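Local coordinates for protein serine protease pet (Escherichia coli, PDB 4OM9) that acts as a secreted autotransporter enterotoxin of enteroaggregative E. coli, a serine protease whose host-cell target is probably alpha-fodrin, at residues C539-W543 with V544-K548; G417-A420 with G421-T425; N76-S79 with A80-T84. One frame throughout, in Å; residues are numbered along the deposited sequence.

Contact 1 of 3, residues C539-W543 with V544-K548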
ATOM      1  N   CYS A 539      40.790 -15.553  -8.113  1.00 69.18           N
ATOM      2  CA  CYS A 539      39.389 -15.179  -8.303  1.00 67.59           C
ATOM      3  C   CYS A 539      39.135 -13.701  -8.629  1.00 64.89           C
ATOM      4  O   CYS A 539      38.075 -13.360  -9.153  1.00 61.27           O
ATOM      5  CB  CYS A 539      38.582 -15.567  -7.070  1.00 78.51           C
ATOM      6  SG  CYS A 539      37.155 -16.572  -7.471  1.00 92.86           S
ATOM      7  N   GLY A 540      40.087 -12.828  -8.313  1.00 67.50           N
ATOM      8  CA  GLY A 540      39.993 -11.425  -8.688  1.00 67.60           C
ATOM      9  C   GLY A 540      38.752 -10.687  -8.210  1.00 63.46           C
ATOM     10  O   GLY A 540      38.183 -11.025  -7.174  1.00 67.44           O
ATOM     11  N   VAL A 541      38.332  -9.680  -8.974  1.00 57.28           N
ATOM     12  CA  VAL A 541      37.153  -8.885  -8.636  1.00 56.88           C
ATOM     13  C   VAL A 541      35.928  -9.764  -8.356  1.00 57.20           C
ATOM     14  O   VAL A 541      35.669 -10.745  -9.061  1.00 50.81           O
ATOM     15  CB  VAL A 541      36.790  -7.885  -9.761  1.00 55.97           C
ATOM     16  CG1 VAL A 541      35.686  -6.950  -9.293  1.00 55.67           C
ATOM     17  CG2 VAL A 541      38.012  -7.083 -10.202  1.00 58.85           C
ATOM     18  N   ASP A 542      35.195  -9.401  -7.306  1.00 52.86           N
ATOM     19  CA  ASP A 542      33.954 -10.067  -6.920  1.00 43.41           C
ATOM     20  C   ASP A 542      32.980 -10.087  -8.086  1.00 39.57           C
ATOM     21  O   ASP A 542      32.748  -9.054  -8.730  1.00 39.69           O
ATOM     22  CB  ASP A 542      33.331  -9.345  -5.721  1.00 47.61           C
ATOM     23  CG  ASP A 542      32.288 -10.176  -5.007  1.00 44.83           C
ATOM     24  OD1 ASP A 542      31.630 -11.026  -5.647  1.00 43.98           O
ATOM     25  OD2 ASP A 542      32.128  -9.969  -3.790  1.00 44.90           O
ATOM     26  N   TRP A 543      32.412 -11.256  -8.359  1.00 42.46           N
ATOM     27  CA  TRP A 543      31.475 -11.392  -9.468  1.00 41.40           C
ATOM     28  C   TRP A 543      30.248 -10.507  -9.240  1.00 38.66           C
ATOM     29  O   TRP A 543      29.629 -10.027 -10.188  1.00 41.61           O
ATOM     30  CB  TRP A 543      31.067 -12.851  -9.656  1.00 37.15           C
ATOM     31  CG  TRP A 543      30.361 -13.487  -8.479  1.00 40.57           C
ATOM     32  CD1 TRP A 543      30.937 -14.195  -7.463  1.00 37.95           C
ATOM     33  CD2 TRP A 543      28.951 -13.485  -8.211  1.00 36.68           C
ATOM     34  NE1 TRP A 543      29.981 -14.637  -6.586  1.00 37.65           N
ATOM     35  CE2 TRP A 543      28.757 -14.220  -7.021  1.00 36.43           C
ATOM     36  CE3 TRP A 543      27.844 -12.937  -8.861  1.00 36.20           C
ATOM     37  CZ2 TRP A 543      27.490 -14.425  -6.474  1.00 34.71           C
ATOM     38  CZ3 TRP A 543      26.586 -13.141  -8.314  1.00 33.70           C
ATOM     39  CH2 TRP A 543      26.421 -13.883  -7.131  1.00 32.55           C
ATOM     40  N   VAL A 544      29.911 -10.299  -7.975  1.00 39.63           N
ATOM     41  CA  VAL A 544      28.858  -9.371  -7.589  1.00 38.34           C
ATOM     42  C   VAL A 544      29.183  -7.959  -8.073  1.00 41.87           C
ATOM     43  O   VAL A 544      28.346  -7.292  -8.686  1.00 41.33           O
ATOM     44  CB  VAL A 544      28.662  -9.388  -6.066  1.00 39.63           C
ATOM     45  CG1 VAL A 544      27.753  -8.241  -5.604  1.00 39.26           C
ATOM     46  CG2 VAL A 544      28.102 -10.727  -5.644  1.00 37.39           C
ATOM     47  N   THR A 545      30.407  -7.517  -7.797  1.00 45.63           N
ATOM     48  CA  THR A 545      30.914  -6.242  -8.302  1.00 45.87           C
ATOM     49  C   THR A 545      30.928  -6.233  -9.839  1.00 44.87           C
ATOM     50  O   THR A 545      30.623  -5.219 -10.474  1.00 45.70           O
ATOM     51  CB  THR A 545      32.351  -5.959  -7.766  1.00 51.93           C
ATOM     52  OG1 THR A 545      32.333  -5.863  -6.334  1.00 52.11           O
ATOM     53  CG2 THR A 545      32.930  -4.671  -8.351  1.00 49.31           C
ATOM     54  N   ARG A 546      31.276  -7.369 -10.436  1.00 42.46           N
ATOM     55  CA  ARG A 546      31.424  -7.437 -11.895  1.00 43.66           C
ATOM     56  C   ARG A 546      30.079  -7.250 -12.592  1.00 44.95           C
ATOM     57  O   ARG A 546      29.989  -6.568 -13.628  1.00 45.69           O
ATOM     58  CB  ARG A 546      32.059  -8.759 -12.321  1.00 44.51           C
ATOM     59  CG  ARG A 546      33.515  -8.900 -11.937  1.00 44.52           C
ATOM     60  CD  ARG A 546      34.210  -9.993 -12.764  1.00 45.67           C
ATOM     61  NE  ARG A 546      35.416 -10.455 -12.087  1.00 53.67           N
ATOM     62  CZ  ARG A 546      36.360 -11.209 -12.633  1.00 52.94           C
ATOM     63  NH1 ARG A 546      36.271 -11.595 -13.901  1.00 58.29           N
ATOM     64  NH2 ARG A 546      37.405 -11.562 -11.903  1.00 47.13           N
ATOM     65  N   ILE A 547      29.031  -7.831 -12.020  1.00 38.50           N
ATOM     66  CA  ILE A 547      27.699  -7.625 -12.569  1.00 40.24           C
ATOM     67  C   ILE A 547      27.322  -6.137 -12.525  1.00 38.25           C
ATOM     68  O   ILE A 547      26.766  -5.594 -13.484  1.00 41.33           O
ATOM     69  CB  ILE A 547      26.651  -8.432 -11.819  1.00 37.97           C
ATOM     70  CG1 ILE A 547      26.889  -9.932 -12.018  1.00 39.35           C
ATOM     71  CG2 ILE A 547      25.256  -8.030 -12.272  1.00 35.75           C
ATOM     72  CD1 ILE A 547      26.104 -10.820 -11.016  1.00 37.81           C
ATOM     73  N   LYS A 548      27.631  -5.479 -11.412  1.00 40.00           N
ATOM     74  CA  LYS A 548      27.339  -4.057 -11.270  1.00 42.48           C
ATOM     75  C   LYS A 548      28.136  -3.205 -12.273  1.00 44.35           C
ATOM     76  O   LYS A 548      27.582  -2.293 -12.878  1.00 45.32           O
ATOM     77  CB  LYS A 548      27.611  -3.601  -9.829  1.00 40.16           C
ATOM     78  CG  LYS A 548      27.759  -2.100  -9.642  1.00 43.08           C
ATOM     79  CD  LYS A 548      27.939  -1.759  -8.169  1.00 45.37           C
ATOM     80  CE  LYS A 548      28.423  -0.324  -7.980  1.00 59.90           C
ATOM     81  NZ  LYS A 548      28.582   0.061  -6.546  1.00 57.65           N
TER
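Asp542 swings CG anti to the backbone N (chi1 -163°), laying its carboxylate alongside Val544, and Trp543 tucks CG between its own N and carbonyl carbon (chi1 61°), which brings the indole across the same valine. Asp542 caps the N-terminus of helix 543-550, whose first residue is Trp543; the helix belongs to the excursion between beta-helix strands 514-520 and 576-583. As N-cap residue, Asp542 accepts Val544 N at OD1 over 3.0 Å, the donor arriving from above the carboxylate plane (47° out of it). Its other oxygen, OD2, forms a salt bridge with Arg527, so both oxygens are engaged, and the cationic partner together with the helix start would be expected to favour the charged form. The main-chain ladder then begins, Arg546 N binding Asp542 O at 2.8 Å and Ile547 N binding Trp543 O at 2.9 Å. Val544 CG2 stands almost centrally over one face of the six-membered ring of Trp543, a CH-pi contact with the carbon 3.6 Å from the centroid. Ile547 CD1 lies at the edge of the indole, 3.5 Å from Trp543 CE3. On another flank, Val541 CG1 and Thr545 CG2 meet at 3.7 Å as their side chains cross nearly at right angles. Arg546, extended from CG to NE, doubles back along the loop: NE donates to Val541 O at 3.1 Å from above the carbonyl plane, and NH2 adds a weak bond to that same oxygen.

Contact 2 of 3, residues G417-A420 with G421-T425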
ATOM      1  N   GLY A 417       9.153 -13.285  24.861  1.00 30.52           N
ATOM      2  CA  GLY A 417      10.100 -12.522  24.069  1.00 31.75           C
ATOM      3  C   GLY A 417       9.482 -11.390  23.263  1.00 30.94           C
ATOM      4  O   GLY A 417       8.264 -11.234  23.203  1.00 31.16           O
ATOM      5  N   ASP A 418      10.328 -10.587  22.642  1.00 35.44           N
ATOM      6  CA  ASP A 418       9.860  -9.445  21.863  1.00 35.60           C
ATOM      7  C   ASP A 418       8.798  -9.774  20.805  1.00 31.80           C
ATOM      8  O   ASP A 418       7.928  -8.945  20.520  1.00 30.21           O
ATOM      9  CB  ASP A 418      11.053  -8.765  21.199  1.00 36.16           C
ATOM     10  CG  ASP A 418      12.070  -8.283  22.210  1.00 41.13           C
ATOM     11  OD1 ASP A 418      11.733  -8.222  23.413  1.00 41.75           O
ATOM     12  OD2 ASP A 418      13.201  -7.953  21.802  1.00 47.21           O
ATOM     13  N   TYR A 419       8.849 -10.975  20.234  1.00 30.17           N
ATOM     14  CA  TYR A 419       7.931 -11.291  19.152  1.00 29.59           C
ATOM     15  C   TYR A 419       6.745 -12.153  19.569  1.00 28.76           C
ATOM     16  O   TYR A 419       6.003 -12.615  18.711  1.00 28.32           O
ATOM     17  CB  TYR A 419       8.689 -11.964  17.993  1.00 30.09           C
ATOM     18  CG  TYR A 419       9.989 -11.265  17.643  1.00 31.08           C
ATOM     19  CD1 TYR A 419       9.997 -10.063  16.939  1.00 31.33           C
ATOM     20  CD2 TYR A 419      11.199 -11.782  18.055  1.00 31.83           C
ATOM     21  CE1 TYR A 419      11.190  -9.415  16.637  1.00 32.31           C
ATOM     22  CE2 TYR A 419      12.390 -11.148  17.759  1.00 32.82           C
ATOM     23  CZ  TYR A 419      12.385  -9.969  17.059  1.00 33.42           C
ATOM     24  OH  TYR A 419      13.590  -9.364  16.766  1.00 34.82           O
ATOM     25  N   ALA A 420       6.551 -12.355  20.874  1.00 28.60           N
ATOM     26  CA  ALA A 420       5.455 -13.192  21.380  1.00 27.91           C
ATOM     27  C   ALA A 420       5.518 -14.588  20.762  1.00 27.83           C
ATOM     28  O   ALA A 420       4.495 -15.265  20.591  1.00 27.23           O
ATOM     29  CB  ALA A 420       4.107 -12.545  21.105  1.00 27.23           C
ATOM     30  N   GLY A 421       6.733 -14.999  20.409  1.00 31.74           N
ATOM     31  CA  GLY A 421       6.990 -16.340  19.929  1.00 33.32           C
ATOM     32  C   GLY A 421       6.244 -16.773  18.680  1.00 31.02           C
ATOM     33  O   GLY A 421       5.927 -17.950  18.545  1.00 29.58           O
ATOM     34  N   ILE A 422       5.966 -15.839  17.771  1.00 28.09           N
ATOM     35  CA  ILE A 422       5.387 -16.213  16.491  1.00 27.85           C
ATOM     36  C   ILE A 422       6.088 -15.476  15.335  1.00 28.48           C
ATOM     37  O   ILE A 422       6.528 -14.318  15.442  1.00 28.83           O
ATOM     38  CB  ILE A 422       3.849 -15.984  16.491  1.00 27.04           C
ATOM     39  CG1 ILE A 422       3.224 -16.485  15.180  1.00 26.86           C
ATOM     40  CG2 ILE A 422       3.487 -14.528  16.813  1.00 26.95           C
ATOM     41  CD1 ILE A 422       1.732 -16.739  15.248  1.00 26.12           C
ATOM     42  N   PHE A 423       6.250 -16.198  14.241  1.00 29.34           N
ATOM     43  CA  PHE A 423       7.124 -15.786  13.158  1.00 31.98           C
ATOM     44  C   PHE A 423       6.434 -16.188  11.880  1.00 31.29           C
ATOM     45  O   PHE A 423       5.892 -17.288  11.789  1.00 31.14           O
ATOM     46  CB  PHE A 423       8.514 -16.432  13.280  1.00 32.56           C
ATOM     47  CG  PHE A 423       9.181 -16.175  14.608  1.00 34.17           C
ATOM     48  CD1 PHE A 423       8.869 -16.950  15.726  1.00 30.76           C
ATOM     49  CD2 PHE A 423      10.104 -15.141  14.748  1.00 35.40           C
ATOM     50  CE1 PHE A 423       9.457 -16.689  16.961  1.00 34.52           C
ATOM     51  CE2 PHE A 423      10.698 -14.877  15.978  1.00 33.03           C
ATOM     52  CZ  PHE A 423      10.375 -15.651  17.082  1.00 34.56           C
ATOM     53  N   PHE A 424       6.431 -15.275  10.912  1.00 29.76           N
ATOM     54  CA  PHE A 424       5.736 -15.472   9.662  1.00 29.75           C
ATOM     55  C   PHE A 424       6.738 -15.336   8.539  1.00 30.78           C
ATOM     56  O   PHE A 424       7.209 -14.229   8.317  1.00 31.32           O
ATOM     57  CB  PHE A 424       4.632 -14.435   9.463  1.00 29.35           C
ATOM     58  CG  PHE A 424       3.735 -14.211  10.664  1.00 28.49           C
ATOM     59  CD1 PHE A 424       4.148 -13.427  11.727  1.00 28.48           C
ATOM     60  CD2 PHE A 424       2.445 -14.717  10.683  1.00 27.77           C
ATOM     61  CE1 PHE A 424       3.315 -13.217  12.823  1.00 27.78           C
ATOM     62  CE2 PHE A 424       1.595 -14.490  11.768  1.00 27.07           C
ATOM     63  CZ  PHE A 424       2.031 -13.756  12.843  1.00 27.08           C
ATOM     64  N   THR A 425       7.093 -16.435   7.851  1.00 31.13           N
ATOM     65  CA  THR A 425       7.946 -16.310   6.671  1.00 32.19           C
ATOM     66  C   THR A 425       7.155 -15.907   5.461  1.00 32.33           C
ATOM     67  O   THR A 425       6.021 -15.460   5.563  1.00 31.67           O
ATOM     68  CB  THR A 425       8.654 -17.601   6.233  1.00 32.68           C
ATOM     69  OG1 THR A 425       8.118 -18.729   6.919  1.00 35.01           O
ATOM     70  CG2 THR A 425      10.153 -17.512   6.377  1.00 33.65           C
TER
HETATM   71  O   HOH W   1       9.407 -13.887  20.895  1.00 30.72           O
HETATM   72  O   HOH W   2       5.805 -11.932  16.136  1.00 30.72           O
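Tyr419 and Phe423, four residues apart, set their side chains nearly at right angles, with ring planes inclined at 56° and centroids 5.7 Å apart. The rings meet obliquely, at one corner, where Tyr419 CD2 lies 3.8 Å from Phe423 CE2. In both residues CG stands anti to the carbonyl carbon, beside the backbone N; from the turn and from the strand, this brings the two rings together. Phe636 adds a third ring against Tyr419, and Ile629 packs on Phe423. The chain that carries Tyr419 bends through a type I beta turn, Gly417 to Ala420, closed by Ala420 N to Gly417 O at 3.1 Å. Ala420 and Gly421 follow with positive phi, and Ile422 N returns a weak bond to Tyr419 O. Two waters knit the bend: one accepts from Gly421 N at 2.9 Å and, weakly, from Tyr419 N, while the other donates to Tyr419 O at 2.7 Å and to Ile422 O. Strand 422-424 then runs parallel between strands 397-399 and 444-445, so this tight turn into a strand is one corner of the right-handed parallel beta-helix that forms the stalk of autotransporter passenger domains.

Contact 3 of 3, residues N76-S79 with A80-T84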
ATOM      1  N   ASN A  76      24.777 -36.940  -7.728  1.00105.58           N
ATOM      2  CA  ASN A  76      25.100 -35.556  -7.409  1.00104.37           C
ATOM      3  C   ASN A  76      25.239 -35.366  -5.904  1.00106.41           C
ATOM      4  O   ASN A  76      24.617 -36.096  -5.124  1.00103.62           O
ATOM      5  CB  ASN A  76      24.031 -34.609  -7.966  1.00 98.20           C
ATOM      6  CG  ASN A  76      24.052 -34.525  -9.483  1.00 98.71           C
ATOM      7  OD1 ASN A  76      24.629 -35.378 -10.158  1.00106.23           O
ATOM      8  ND2 ASN A  76      23.420 -33.489 -10.025  1.00 96.21           N
ATOM      9  N   LYS A  77      26.067 -34.401  -5.503  1.00109.11           N
ATOM     10  CA  LYS A  77      26.269 -34.079  -4.089  1.00113.57           C
ATOM     11  C   LYS A  77      24.921 -33.800  -3.445  1.00107.77           C
ATOM     12  O   LYS A  77      24.530 -32.644  -3.260  1.00105.21           O
ATOM     13  CB  LYS A  77      27.210 -32.879  -3.933  1.00117.22           C
ATOM     14  CG  LYS A  77      27.579 -32.545  -2.491  1.00121.45           C
ATOM     15  CD  LYS A  77      28.134 -33.756  -1.761  1.00121.64           C
ATOM     16  CE  LYS A  77      28.725 -33.359  -0.423  1.00117.60           C
ATOM     17  NZ  LYS A  77      29.863 -32.420  -0.597  1.00112.17           N
ATOM     18  N   SER A  78      24.215 -34.880  -3.118  1.00 98.15           N
ATOM     19  CA  SER A  78      22.792 -34.820  -2.816  1.00 86.97           C
ATOM     20  C   SER A  78      22.035 -34.118  -3.936  1.00 89.91           C
ATOM     21  O   SER A  78      21.304 -34.762  -4.695  1.00 89.76           O
ATOM     22  CB  SER A  78      22.531 -34.108  -1.496  1.00 79.05           C
ATOM     23  OG  SER A  78      21.169 -33.737  -1.406  1.00 72.87           O
ATOM     24  N   SER A  79      22.211 -32.796  -4.021  1.00 61.09           N
ATOM     25  CA  SER A  79      21.441 -31.919  -4.904  1.00 48.43           C
ATOM     26  C   SER A  79      19.945 -31.996  -4.611  1.00 46.72           C
ATOM     27  O   SER A  79      19.271 -30.965  -4.573  1.00 41.36           O
ATOM     28  CB  SER A  79      21.696 -32.245  -6.377  1.00 53.19           C
ATOM     29  OG  SER A  79      20.999 -33.417  -6.763  1.00 53.43           O
ATOM     30  N   ALA A  80      19.432 -33.212  -4.408  1.00 43.10           N
ATOM     31  CA  ALA A  80      18.009 -33.431  -4.171  1.00 40.08           C
ATOM     32  C   ALA A  80      17.715 -34.366  -2.991  1.00 34.07           C
ATOM     33  O   ALA A  80      16.560 -34.527  -2.626  1.00 33.47           O
ATOM     34  CB  ALA A  80      17.344 -33.967  -5.437  1.00 33.47           C
ATOM     35  N   ASN A  81      18.738 -34.973  -2.396  1.00 35.08           N
ATOM     36  CA  ASN A  81      18.534 -35.789  -1.188  1.00 37.46           C
ATOM     37  C   ASN A  81      18.266 -34.922   0.062  1.00 35.88           C
ATOM     38  O   ASN A  81      17.666 -35.380   1.018  1.00 35.52           O
ATOM     39  CB  ASN A  81      19.744 -36.713  -0.935  1.00 40.42           C
ATOM     40  CG  ASN A  81      19.741 -37.962  -1.838  1.00 40.54           C
ATOM     41  OD1 ASN A  81      19.575 -39.088  -1.355  1.00 48.59           O
ATOM     42  ND2 ASN A  81      19.914 -37.766  -3.138  1.00 40.59           N
ATOM     43  N   TYR A  82      18.731 -33.678   0.042  1.00 42.39           N
ATOM     44  CA  TYR A  82      18.579 -32.750   1.157  1.00 43.89           C
ATOM     45  C   TYR A  82      17.861 -31.507   0.646  1.00 35.48           C
ATOM     46  O   TYR A  82      18.385 -30.773  -0.182  1.00 38.19           O
ATOM     47  CB  TYR A  82      19.943 -32.386   1.758  1.00 48.36           C
ATOM     48  CG  TYR A  82      20.803 -33.590   2.096  1.00 62.41           C
ATOM     49  CD1 TYR A  82      20.242 -34.738   2.631  1.00 60.91           C
ATOM     50  CD2 TYR A  82      22.175 -33.579   1.869  1.00 66.82           C
ATOM     51  CE1 TYR A  82      21.018 -35.841   2.942  1.00 74.02           C
ATOM     52  CE2 TYR A  82      22.962 -34.675   2.175  1.00 65.66           C
ATOM     53  CZ  TYR A  82      22.379 -35.806   2.715  1.00 74.90           C
ATOM     54  OH  TYR A  82      23.146 -36.912   3.028  1.00 78.85           O
ATOM     55  N   GLN A  83      16.643 -31.297   1.112  1.00 33.29           N
ATOM     56  CA  GLN A  83      15.808 -30.251   0.551  1.00 32.47           C
ATOM     57  C   GLN A  83      15.468 -29.189   1.576  1.00 32.38           C
ATOM     58  O   GLN A  83      15.111 -29.492   2.727  1.00 32.60           O
ATOM     59  CB  GLN A  83      14.534 -30.854  -0.036  1.00 31.84           C
ATOM     60  CG  GLN A  83      14.847 -31.942  -1.026  1.00 32.03           C
ATOM     61  CD  GLN A  83      13.645 -32.410  -1.798  1.00 31.50           C
ATOM     62  OE1 GLN A  83      12.535 -31.899  -1.620  1.00 30.99           O
ATOM     63  NE2 GLN A  83      13.853 -33.403  -2.662  1.00 31.73           N
ATOM     64  N   THR A  84      15.591 -27.942   1.148  1.00 32.18           N
ATOM     65  CA  THR A  84      15.234 -26.806   1.967  1.00 32.15           C
ATOM     66  C   THR A  84      14.056 -26.063   1.364  1.00 31.45           C
ATOM     67  O   THR A  84      14.081 -25.694   0.186  1.00 31.17           O
ATOM     68  CB  THR A  84      16.403 -25.836   2.117  1.00 32.77           C
ATOM     69  OG1 THR A  84      17.427 -26.445   2.896  1.00 35.99           O
ATOM     70  CG2 THR A  84      15.949 -24.543   2.803  1.00 32.76           C
TER
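Ser78 reaches forward across the bend to Asn81 and Tyr82, at the entrance to strand 82-85. That strand lies at the border of the five-stranded antiparallel sheet in the protease domain, a member of the chymotrypsin-like clan PA. From CB outward, the first neighbour is the phenol ring: Ser78 CB lies 3.4 Å from Tyr82 CD2, approaching obliquely, and a little farther from CE2. The next atom, OG, is carried toward the following turn of chain because it stands anti to the backbone N (chi1 164°). Ser78 OG sits 2.8 Å from Tyr82 N, which gives it a weak, bent hydrogen bond (129° at the hydrogen). Ser78 OG also lies 2.9 Å from Asn81 N and touches Asn81 CB, which in turn covers part of one face of the Tyr82 ring, toward its rim. The main chain adds a second weak tie, Asn81 N to Ser78 O over 3.5 Å. A firmer bond follows within 80-84: Gln83 NE2 points straight at Ala80 O (2.9 Å, 169°), in the carbonyl plane and on a lone pair. The chemistry is chiefly polar: carboxamides of Gln83, Gln105 and Asn56 satisfy the carbonyls of Ala80 and Ser79 in a bend that leads into strand 82-85, where Asn81 already pairs with Gln92, while the Ser78 hydroxyl adds a weak bond to Tyr82 N.

Contact 2 is the buried member of the set, whereas contacts 1 and 3 are partly buried and include exposed residues. No structural element is shared: residues 539-548 start a helix outside the regular coils, 417-425 turn into a strand of the beta-helix, and 76-84 lead into an edge strand of the protease domain. Chemistry follows place. Contact 1 combines a charged cap with an apolar indole face, contact 2 joins aromatic rings with a water-bridged backbone, and contact 3 relies on hydroxyl and amide groups. None touches another; contacts 2 and 3 come nearest, about 10 Å between closest atoms, while the centres of contacts 1 and 2 stand about 37 Å apart.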